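PDB 2C0H: mannan endo-1,4-beta-mannosidase from Mytilus edulis, which hydrolyses internal beta-1,4-mannosidic linkages in mannan backbones, cutting mannohexaose, mannopentaose and mannotetraose but leaving mannobiose and mannotriose intact. Local coordinates for residues A[33-38]-A[64-69]; A[72-77]-A[110-115]; A[274-279]-A[290-295]. The protein carries 3 engineered substitutions. All coordinates share one frame; numbering follows the deposited sequence.

Interaction 1 of 3, residues A[33-38]-A[64-69]; sequences RDFGHN and VWLHIE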
loop_
_atom_site.group_PDB
_atom_site.type_symbol
_atom_site.label_atom_id
_atom_site.label_comp_id
_atom_site.label_asym_id
_atom_site.label_seq_id
_atom_site.Cartn_x
_atom_site.Cartn_y
_atom_site.Cartn_z
ATOM N N ARG A 33 5.756 -16.166 1.396
ATOM C CA ARG A 33 6.004 -17.361 0.598
ATOM C C ARG A 33 4.757 -17.731 -0.236
ATOM O O ARG A 33 4.369 -18.900 -0.318
ATOM C CB ARG A 33 6.413 -18.510 1.535
ATOM C CG ARG A 33 7.695 -18.266 2.278
ATOM C CD ARG A 33 8.088 -19.439 3.179
ATOM N NE ARG A 33 9.166 -19.051 4.086
ATOM C CZ ARG A 33 10.468 -19.070 3.803
ATOM N NH1 ARG A 33 10.918 -19.468 2.614
ATOM N NH2 ARG A 33 11.336 -18.678 4.732
ATOM N N ASP A 34 4.154 -16.734 -0.884
ATOM C CA ASP A 34 2.927 -16.948 -1.653
ATOM C C ASP A 34 3.124 -17.000 -3.179
ATOM O O ASP A 34 2.271 -17.529 -3.889
ATOM C CB ASP A 34 1.897 -15.869 -1.306
ATOM C CG ASP A 34 1.162 -16.148 -0.011
ATOM O OD1 ASP A 34 0.778 -17.316 0.200
ATOM O OD2 ASP A 34 0.931 -15.205 0.766
ATOM N N PHE A 35 4.213 -16.411 -3.681
ATOM C CA PHE A 35 4.469 -16.314 -5.117
ATOM C C PHE A 35 5.929 -16.662 -5.400
ATOM O O PHE A 35 6.796 -16.347 -4.593
ATOM C CB PHE A 35 4.165 -14.889 -5.617
ATOM C CG PHE A 35 2.742 -14.453 -5.362
ATOM C CD1 PHE A 35 1.739 -14.748 -6.270
ATOM C CD2 PHE A 35 2.411 -13.795 -4.199
ATOM C CE1 PHE A 35 0.430 -14.367 -6.031
ATOM C CE2 PHE A 35 1.087 -13.417 -3.951
ATOM C CZ PHE A 35 0.115 -13.704 -4.867
ATOM N N GLY A 36 6.179 -17.294 -6.541
ATOM C CA GLY A 36 7.504 -17.799 -6.888
ATOM C C GLY A 36 7.734 -19.176 -6.302
ATOM O O GLY A 36 7.054 -19.576 -5.356
ATOM N N HIS A 37 8.687 -19.914 -6.866
ATOM C CA HIS A 37 8.996 -21.268 -6.398
ATOM C C HIS A 37 7.752 -22.165 -6.358
ATOM O O HIS A 37 7.601 -23.003 -5.459
ATOM C CB HIS A 37 9.705 -21.204 -5.033
ATOM C CG HIS A 37 10.913 -20.318 -5.030
ATOM N ND1 HIS A 37 12.075 -20.652 -5.691
ATOM C CD2 HIS A 37 11.132 -19.104 -4.475
ATOM C CE1 HIS A 37 12.961 -19.683 -5.538
ATOM N NE2 HIS A 37 12.417 -18.733 -4.803
ATOM N N ASN A 38 6.869 -21.988 -7.339
ATOM C CA ASN A 38 5.637 -22.768 -7.459
ATOM C C ASN A 38 4.768 -22.685 -6.198
ATOM O O ASN A 38 4.051 -23.628 -5.878
ATOM C CB ASN A 38 5.971 -24.229 -7.791
ATOM C CG ASN A 38 6.632 -24.380 -9.151
ATOM O OD1 ASN A 38 6.001 -24.163 -10.188
ATOM N ND2 ASN A 38 7.911 -24.747 -9.153
ATOM N N VAL A 64 -2.258 -7.365 -1.364
ATOM C CA VAL A 64 -1.505 -8.571 -1.028
ATOM C C VAL A 64 -0.020 -8.256 -0.888
ATOM O O VAL A 64 0.503 -7.452 -1.642
ATOM C CB VAL A 64 -1.729 -9.673 -2.078
ATOM C CG1 VAL A 64 -1.136 -9.313 -3.413
ATOM C CG2 VAL A 64 -1.182 -11.003 -1.613
ATOM N N TRP A 65 0.643 -8.859 0.091
ATOM C CA TRP A 65 2.071 -8.609 0.354
ATOM C C TRP A 65 2.950 -9.617 -0.395
ATOM O O TRP A 65 2.664 -10.821 -0.421
ATOM C CB TRP A 65 2.359 -8.655 1.859
ATOM C CG TRP A 65 1.716 -7.554 2.704
ATOM C CD1 TRP A 65 0.767 -6.635 2.309
ATOM C CD2 TRP A 65 1.963 -7.300 4.078
ATOM N NE1 TRP A 65 0.432 -5.826 3.362
ATOM C CE2 TRP A 65 1.136 -6.224 4.469
ATOM C CE3 TRP A 65 2.798 -7.893 5.035
ATOM C CZ2 TRP A 65 1.147 -5.711 5.778
ATOM C CZ3 TRP A 65 2.805 -7.384 6.327
ATOM C CH2 TRP A 65 1.986 -6.309 6.683
ATOM N N LEU A 66 4.037 -9.116 -0.996
ATOM C CA LEU A 66 4.881 -9.887 -1.899
ATOM C C LEU A 66 6.234 -10.290 -1.253
ATOM O O LEU A 66 6.338 -11.369 -0.667
ATOM C CB LEU A 66 5.067 -9.112 -3.223
ATOM C CG LEU A 66 5.695 -9.901 -4.388
ATOM C CD1 LEU A 66 4.768 -10.970 -4.928
ATOM C CD2 LEU A 66 6.055 -8.964 -5.524
ATOM N N HIS A 67 7.256 -9.438 -1.287
ATOM C CA HIS A 67 8.583 -9.845 -0.761
ATOM C C HIS A 67 8.696 -9.830 0.762
ATOM O O HIS A 67 9.351 -10.708 1.329
ATOM C CB HIS A 67 9.716 -8.964 -1.292
ATOM C CG HIS A 67 9.712 -8.757 -2.771
ATOM N ND1 HIS A 67 9.654 -9.790 -3.679
ATOM C CD2 HIS A 67 9.881 -7.627 -3.496
ATOM C CE1 HIS A 67 9.735 -9.296 -4.905
ATOM N NE2 HIS A 67 9.878 -7.986 -4.818
ATOM N N ILE A 68 8.112 -8.801 1.394
ATOM C CA ILE A 68 8.100 -8.569 2.846
ATOM C C ILE A 68 9.481 -8.154 3.375
ATOM O O ILE A 68 9.770 -6.952 3.460
ATOM C CB ILE A 68 7.429 -9.736 3.589
ATOM C CG1 ILE A 68 6.020 -9.931 2.987
ATOM C CG2 ILE A 68 7.378 -9.448 5.083
ATOM C CD1 ILE A 68 5.052 -10.824 3.776
ATOM N N GLU A 69 10.333 -9.115 3.721
ATOM C CA GLU A 69 11.719 -8.808 4.112
ATOM C C GLU A 69 12.705 -9.651 3.304
ATOM O O GLU A 69 13.847 -9.848 3.729
ATOM C CB GLU A 69 11.947 -9.083 5.610
ATOM C CG GLU A 69 11.383 -8.070 6.595
ATOM C CD GLU A 69 11.770 -8.416 8.038
ATOM O OE1 GLU A 69 12.538 -7.662 8.666
ATOM O OE2 GLU A 69 11.327 -9.474 8.535
HETATM O O HOH W 1 2.894 -13.218 1.311
HETATM O O HOH W 2 4.773 -13.852 -1.003
#

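Interaction 2 of 3, residues A[72-77]-A[110-115]; sequences STPEFD and TLWNGA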
loop_
_atom_site.group_PDB
_atom_site.type_symbol
_atom_site.label_atom_id
_atom_site.label_comp_id
_atom_site.label_asym_id
_atom_site.label_seq_id
_atom_site.Cartn_x
_atom_site.Cartn_y
_atom_site.Cartn_z
ATOM N N SER A 72 11.788 -15.263 0.634
ATOM C CA SER A 72 11.777 -16.205 -0.505
ATOM C C SER A 72 11.987 -15.545 -1.873
ATOM O O SER A 72 12.468 -16.198 -2.795
ATOM C CB SER A 72 10.511 -17.081 -0.508
ATOM O OG SER A 72 9.346 -16.339 -0.790
ATOM N N THR A 73 11.626 -14.270 -1.999
ATOM C CA THR A 73 11.819 -13.489 -3.230
ATOM C C THR A 73 12.214 -12.052 -2.844
ATOM O O THR A 73 11.870 -11.578 -1.777
ATOM C CB THR A 73 10.542 -13.451 -4.115
ATOM O OG1 THR A 73 9.528 -12.658 -3.472
ATOM C CG2 THR A 73 9.984 -14.867 -4.397
ATOM N N PRO A 74 12.997 -11.352 -3.683
ATOM C CA PRO A 74 13.687 -11.822 -4.872
ATOM C C PRO A 74 14.905 -12.663 -4.498
ATOM O O PRO A 74 15.057 -13.022 -3.334
ATOM C CB PRO A 74 14.099 -10.509 -5.542
ATOM C CG PRO A 74 14.345 -9.600 -4.449
ATOM C CD PRO A 74 13.290 -9.933 -3.415
ATOM N N GLU A 75 15.779 -12.960 -5.467
ATOM C CA GLU A 75 17.004 -13.710 -5.194
ATOM C C GLU A 75 18.168 -12.779 -4.818
ATOM O O GLU A 75 18.448 -11.826 -5.546
ATOM C CB GLU A 75 17.385 -14.549 -6.418
ATOM C CG GLU A 75 16.299 -15.520 -6.887
ATOM C CD GLU A 75 15.769 -16.424 -5.770
ATOM O OE1 GLU A 75 16.530 -17.307 -5.312
ATOM O OE2 GLU A 75 14.586 -16.270 -5.354
ATOM N N PHE A 76 18.823 -13.058 -3.691
ATOM C CA PHE A 76 19.957 -12.259 -3.171
ATOM C C PHE A 76 21.278 -13.020 -3.262
ATOM O O PHE A 76 21.318 -14.241 -3.038
ATOM C CB PHE A 76 19.737 -11.891 -1.698
ATOM C CG PHE A 76 18.636 -10.904 -1.463
ATOM C CD1 PHE A 76 18.915 -9.548 -1.326
ATOM C CD2 PHE A 76 17.321 -11.326 -1.362
ATOM C CE1 PHE A 76 17.905 -8.629 -1.096
ATOM C CE2 PHE A 76 16.309 -10.405 -1.134
ATOM C CZ PHE A 76 16.602 -9.070 -1.007
ATOM N N ASP A 77 22.365 -12.297 -3.537
ATOM C CA ASP A 77 23.692 -12.891 -3.415
ATOM C C ASP A 77 24.194 -12.820 -1.971
ATOM O O ASP A 77 23.538 -12.266 -1.088
ATOM C CB ASP A 77 24.680 -12.312 -4.453
ATOM C CG ASP A 77 25.225 -10.928 -4.108
ATOM O OD1 ASP A 77 25.074 -10.397 -2.985
ATOM O OD2 ASP A 77 25.896 -10.357 -5.024
ATOM N N THR A 110 2.051 -5.281 -2.447
ATOM C CA THR A 110 2.913 -4.523 -1.527
ATOM C C THR A 110 4.297 -5.169 -1.485
ATOM O O THR A 110 4.438 -6.336 -1.125
ATOM C CB THR A 110 2.329 -4.485 -0.097
ATOM O OG1 THR A 110 1.005 -3.964 -0.158
ATOM C CG2 THR A 110 3.123 -3.609 0.805
ATOM N N LEU A 111 5.328 -4.419 -1.841
ATOM C CA LEU A 111 6.652 -5.004 -2.020
ATOM C C LEU A 111 7.325 -5.387 -0.687
ATOM O O LEU A 111 7.690 -6.552 -0.524
ATOM C CB LEU A 111 7.556 -4.024 -2.802
ATOM C CG LEU A 111 7.096 -3.701 -4.221
ATOM C CD1 LEU A 111 8.083 -2.670 -4.775
ATOM C CD2 LEU A 111 6.993 -4.901 -5.117
ATOM N N TRP A 112 7.474 -4.425 0.222
ATOM C CA TRP A 112 8.244 -4.571 1.481
ATOM C C TRP A 112 7.416 -4.286 2.727
ATOM O O TRP A 112 6.334 -3.708 2.647
ATOM C CB TRP A 112 9.459 -3.643 1.477
ATOM C CG TRP A 112 10.273 -3.758 0.225
ATOM C CD1 TRP A 112 10.324 -2.851 -0.802
ATOM C CD2 TRP A 112 11.142 -4.830 -0.148
ATOM N NE1 TRP A 112 11.160 -3.295 -1.769
ATOM C CE2 TRP A 112 11.680 -4.507 -1.406
ATOM C CE3 TRP A 112 11.508 -6.045 0.453
ATOM C CZ2 TRP A 112 12.585 -5.342 -2.076
ATOM C CZ3 TRP A 112 12.405 -6.882 -0.219
ATOM C CH2 TRP A 112 12.931 -6.514 -1.472
ATOM N N ASN A 113 7.943 -4.676 3.886
ATOM C CA ASN A 113 7.291 -4.408 5.183
ATOM C C ASN A 113 8.261 -3.812 6.217
ATOM O O ASN A 113 9.317 -4.395 6.502
ATOM C CB ASN A 113 6.718 -5.721 5.720
ATOM C CG ASN A 113 5.957 -5.539 7.016
ATOM O OD1 ASN A 113 5.442 -4.467 7.309
ATOM N ND2 ASN A 113 5.883 -6.612 7.799
ATOM N N GLY A 114 7.875 -2.690 6.825
ATOM C CA GLY A 114 8.649 -2.029 7.875
ATOM C C GLY A 114 8.079 -2.145 9.288
ATOM O O GLY A 114 8.589 -1.517 10.214
ATOM N N ALA A 115 7.032 -2.950 9.464
ATOM C CA ALA A 115 6.312 -3.018 10.753
ATOM C C ALA A 115 6.891 -4.031 11.742
ATOM O O ALA A 115 6.563 -4.008 12.935
ATOM C CB ALA A 115 4.833 -3.318 10.514
#

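Interaction 3 of 3, residues A[274-279]-A[290-295]; sequences ESPFKH and MVIGEF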
loop_
_atom_site.group_PDB
_atom_site.type_symbol
_atom_site.label_atom_id
_atom_site.label_comp_id
_atom_site.label_asym_id
_atom_site.label_seq_id
_atom_site.Cartn_x
_atom_site.Cartn_y
_atom_site.Cartn_z
ATOM N N GLU A 274 -5.781 12.956 15.036
ATOM C CA GLU A 274 -5.202 12.831 13.698
ATOM C C GLU A 274 -5.940 11.858 12.761
ATOM O O GLU A 274 -5.705 11.859 11.543
ATOM C CB GLU A 274 -3.714 12.444 13.799
ATOM C CG GLU A 274 -3.417 10.963 13.998
ATOM C CD GLU A 274 -3.662 10.456 15.399
ATOM O OE1 GLU A 274 -3.876 11.271 16.324
ATOM O OE2 GLU A 274 -3.637 9.214 15.567
ATOM N N SER A 275 -6.825 11.016 13.295
ATOM C CA SER A 275 -7.443 9.964 12.483
ATOM C C SER A 275 -8.339 10.469 11.344
ATOM O O SER A 275 -9.127 11.385 11.556
ATOM C CB SER A 275 -8.293 9.030 13.348
ATOM O OG SER A 275 -8.995 8.103 12.536
ATOM N N PRO A 276 -8.238 9.853 10.149
ATOM C CA PRO A 276 -9.170 10.168 9.064
ATOM C C PRO A 276 -10.628 9.866 9.383
ATOM O O PRO A 276 -11.496 10.353 8.678
ATOM C CB PRO A 276 -8.685 9.318 7.888
ATOM C CG PRO A 276 -7.731 8.344 8.438
ATOM C CD PRO A 276 -7.223 8.866 9.726
ATOM N N PHE A 277 -10.909 9.076 10.414
ATOM C CA PHE A 277 -12.308 8.899 10.826
ATOM C C PHE A 277 -12.857 10.022 11.728
ATOM O O PHE A 277 -14.033 9.975 12.117
ATOM C CB PHE A 277 -12.506 7.518 11.477
ATOM C CG PHE A 277 -12.406 6.371 10.498
ATOM C CD1 PHE A 277 -13.360 6.173 9.502
ATOM C CD2 PHE A 277 -11.348 5.471 10.557
ATOM C CE1 PHE A 277 -13.253 5.132 8.589
ATOM C CE2 PHE A 277 -11.252 4.418 9.651
ATOM C CZ PHE A 277 -12.192 4.247 8.661
ATOM N N LYS A 278 -12.041 11.027 12.044
ATOM C CA LYS A 278 -12.479 12.194 12.841
ATOM C C LYS A 278 -12.597 13.474 12.009
ATOM O O LYS A 278 -13.003 14.529 12.534
ATOM C CB LYS A 278 -11.512 12.441 14.001
ATOM C CG LYS A 278 -11.440 11.314 15.036
ATOM C CD LYS A 278 -12.804 10.945 15.625
ATOM C CE LYS A 278 -13.498 12.115 16.289
ATOM N NZ LYS A 278 -14.760 11.672 16.971
ATOM N N HIS A 279 -12.265 13.380 10.725
ATOM C CA HIS A 279 -12.237 14.546 9.837
ATOM C C HIS A 279 -12.595 14.161 8.412
ATOM O O HIS A 279 -12.459 13.000 8.011
ATOM C CB HIS A 279 -10.829 15.167 9.812
ATOM C CG HIS A 279 -10.298 15.546 11.155
ATOM N ND1 HIS A 279 -10.631 16.724 11.784
ATOM C CD2 HIS A 279 -9.460 14.894 11.994
ATOM C CE1 HIS A 279 -10.024 16.781 12.956
ATOM N NE2 HIS A 279 -9.305 15.682 13.105
ATOM N N MET A 290 -6.622 9.876 -1.291
ATOM C CA MET A 290 -6.207 9.106 -0.141
ATOM C C MET A 290 -7.129 7.913 0.057
ATOM O O MET A 290 -8.350 8.066 0.059
ATOM C CB MET A 290 -6.225 9.953 1.129
ATOM C CG MET A 290 -6.006 9.150 2.396
ATOM S SD MET A 290 -5.661 10.184 3.795
ATOM C CE MET A 290 -3.920 10.528 3.497
ATOM N N VAL A 291 -6.514 6.755 0.227
ATOM C CA VAL A 291 -7.199 5.508 0.562
ATOM C C VAL A 291 -6.949 5.241 2.045
ATOM O O VAL A 291 -5.841 5.395 2.552
ATOM C CB VAL A 291 -6.639 4.344 -0.292
ATOM C CG1 VAL A 291 -7.146 3.009 0.224
ATOM C CG2 VAL A 291 -7.014 4.541 -1.776
ATOM N N ILE A 292 -7.986 4.839 2.763
ATOM C CA ILE A 292 -7.787 4.361 4.126
ATOM C C ILE A 292 -7.486 2.852 4.007
ATOM O O ILE A 292 -8.386 2.036 3.797
ATOM C CB ILE A 292 -9.007 4.676 5.008
ATOM C CG1 ILE A 292 -9.280 6.197 5.039
ATOM C CG2 ILE A 292 -8.774 4.162 6.430
ATOM C CD1 ILE A 292 -10.610 6.588 5.705
ATOM N N GLY A 293 -6.199 2.499 4.094
ATOM C CA GLY A 293 -5.688 1.217 3.635
ATOM C C GLY A 293 -5.689 0.088 4.635
ATOM O O GLY A 293 -5.459 -1.040 4.242
ATOM N N GLU A 294 -5.938 0.417 5.905
ATOM C CA GLU A 294 -6.133 -0.602 6.960
ATOM C C GLU A 294 -7.025 -0.009 8.042
ATOM O O GLU A 294 -6.788 1.123 8.480
ATOM C CB GLU A 294 -4.816 -1.000 7.638
ATOM C CG GLU A 294 -3.805 -1.736 6.773
ATOM C CD GLU A 294 -2.589 -2.228 7.547
ATOM O OE1 GLU A 294 -2.589 -2.153 8.803
ATOM O OE2 GLU A 294 -1.613 -2.691 6.896
ATOM N N PHE A 295 -8.037 -0.770 8.458
ATOM C CA PHE A 295 -8.884 -0.421 9.602
ATOM C C PHE A 295 -9.734 -1.644 9.872
ATOM O O PHE A 295 -9.847 -2.526 9.016
ATOM C CB PHE A 295 -9.793 0.777 9.294
ATOM C CG PHE A 295 -10.799 0.524 8.214
ATOM C CD1 PHE A 295 -12.124 0.154 8.505
ATOM C CD2 PHE A 295 -10.439 0.650 6.873
ATOM C CE1 PHE A 295 -13.027 -0.072 7.509
ATOM C CE2 PHE A 295 -11.351 0.412 5.866
ATOM C CZ PHE A 295 -12.653 0.055 6.168
#

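Interaction 1 of 3, residues A[33-38]-A[64-69]
F35 sets its phenyl ring against L66 and V64, and these three side chains form the dry half of the contact between the loop 33-38 and the strand 61-68. L66 CD1 lies 3.8 Å from F35 CD2, approaching the ring obliquely and also resting near F35 CB. L66 reaches this place because its CG stands anti to the backbone N (chi1 -168°), which brings the CD1 branch up to the F35 ring. V64 comes from another quarter: its CG2 meets the ring at the edge, near the ring plane, 4.1 Å from F35 CE2. Around this trio M93 of helix 89-102 touches both F35 and L66, while F47 of helix 40-56 covers V64, so barrel strand, loop and two helices share one apolar layer. F35 also packs on L89 of helix 89-102.

Beside D34 the packing is looser, and the segments meet through water. One water donates to D34 OD2 (2.8 Å) and to W65 O. A second takes a hydrogen bond from D34 N and gives one to L66 O, 3.0 Å away. The carboxylate is tied down further by its own loop, OD1 accepting from N30 N and OD2 from V29 N.

No direct hydrogen bond joins the two segments. The chemistry implies a division of labour: hydrocarbon contacts seat the loop, and two bridging waters donate to the strand carbonyls of L66 and of W65, a residue that probably binds substrate, as in relatives.

Interaction 2 of 3, residues A[72-77]-A[110-115]
N113 OD1 is gripped by two donors, A115 N and N162 ND2, at the strand end where the neighbouring W112 reaches out to P74 and F76. The bond from A115 N measures 3.1 Å and is fairly straight at the hydrogen (160°), yet the donor stands well above the carbonyl plane, 63° out of it. It closes an Asx turn that bends the chain away from strand 106-113. The second donor, N162, probably contacts substrate, so N113 may act as a second-shell residue that positions it.

W112 carries the contact itself. With CG anti to its carbonyl carbon (chi1 -50°), the indole extends toward the loop, and the far corner of its six-membered ring does the touching. W112 CH2 lies 3.9 Å from P74 CD, the two side chains arriving from opposite directions. F76 offers its ring edge to the same atom, CZ standing 4.5 Å from W112 CH2, a much lighter touch. P74 follows a cis peptide bond, which sharply turns the chain between T73 and the short strand 75-76.

Neighbours fix both partners. W112 NE1 donates its hydrogen bond to Q208 OE1, while the indole meets the rings of Y137, edge-to-face, and of H67 and F204. H67 is held at both nitrogens, ND1 by T73 OG1 and NE2 by Y137 OH, and P74 packs on H67 and Y137.

A loop that leaves one parallel strand and folds against an aromatic residue at the C-terminal end of the next fits the TIM barrel of glycosyl hydrolase family 5, where such loops build the rim of the substrate-binding face.

Interaction 3 of 3, residues A[274-279]-A[290-295]
F277 drives the edge of its ring at the face of F295, a T-shaped (edge-to-face) pair with centroids 5.6 Å apart and planes at 66°. The leading atom is F277 CZ, which stands 4.0 Å above the F295 ring plane, displaced toward the rim. The same phenyl group also touches F295 at its flank, where F295 CB lies near its plane, 3.9 Å from F277 CE2. F295 CG sits between its backbone N and carbonyl carbon, which, together with a chi2 of 97°, puts one ring face toward F277.

I292 approaches F277 differently. Its CD1 lies over one face of the phenyl ring, and its CG2 comes within 4.1 Å of F277 CE2, so both branches of the isoleucine hold the ring. CD1 also reaches P276 CB at 4.0 Å, linking the proline to the strand. An alanine in place of F277 is likely to open a gap beside both branches of I292 and leave the F295 face without its edge-on partner.

The loop presents these groups from a type I turn running from S275 to K278. K278 N bonds to S275 O, and F277 N donates to S275 OG at 3.0 Å, an ST turn that steadies the backbone beneath the phenyl group. M308 of helix 305-314 touches both aromatic residues.

Beside F295 stands E294, the probable nucleophile, salt-bridged to R63 and hydrogen-bonded to Y265. The whole is an aromatic-aliphatic layer behind the end of a TIM-barrel strand that delivers a catalytic glutamate in glycosyl hydrolase family 5.

One principle unites the three contacts: a loop following one barrel strand packs on the next strand of the same curled sheet. All are buried, though F76 in interaction 2 is partly exposed. Interactions 1 and 2 hold neighbouring strands, joined where V64 O lies 2.8 Å from T110 N, whereas interaction 3 sits across the barrel, its centre about 27 Å from either of theirs. Their chemistry differs accordingly. Interaction 1 mixes hydrocarbon with bridging water, interaction 2 rests on one indole corner, and interaction 3 combines an edge-to-face aromatic pair with proline and isoleucine packing, and buries the most surface. Interactions 1 and 3 nonetheless touch at the probable active site, W65 CZ2 lying 4.2 Å from E294 OE2.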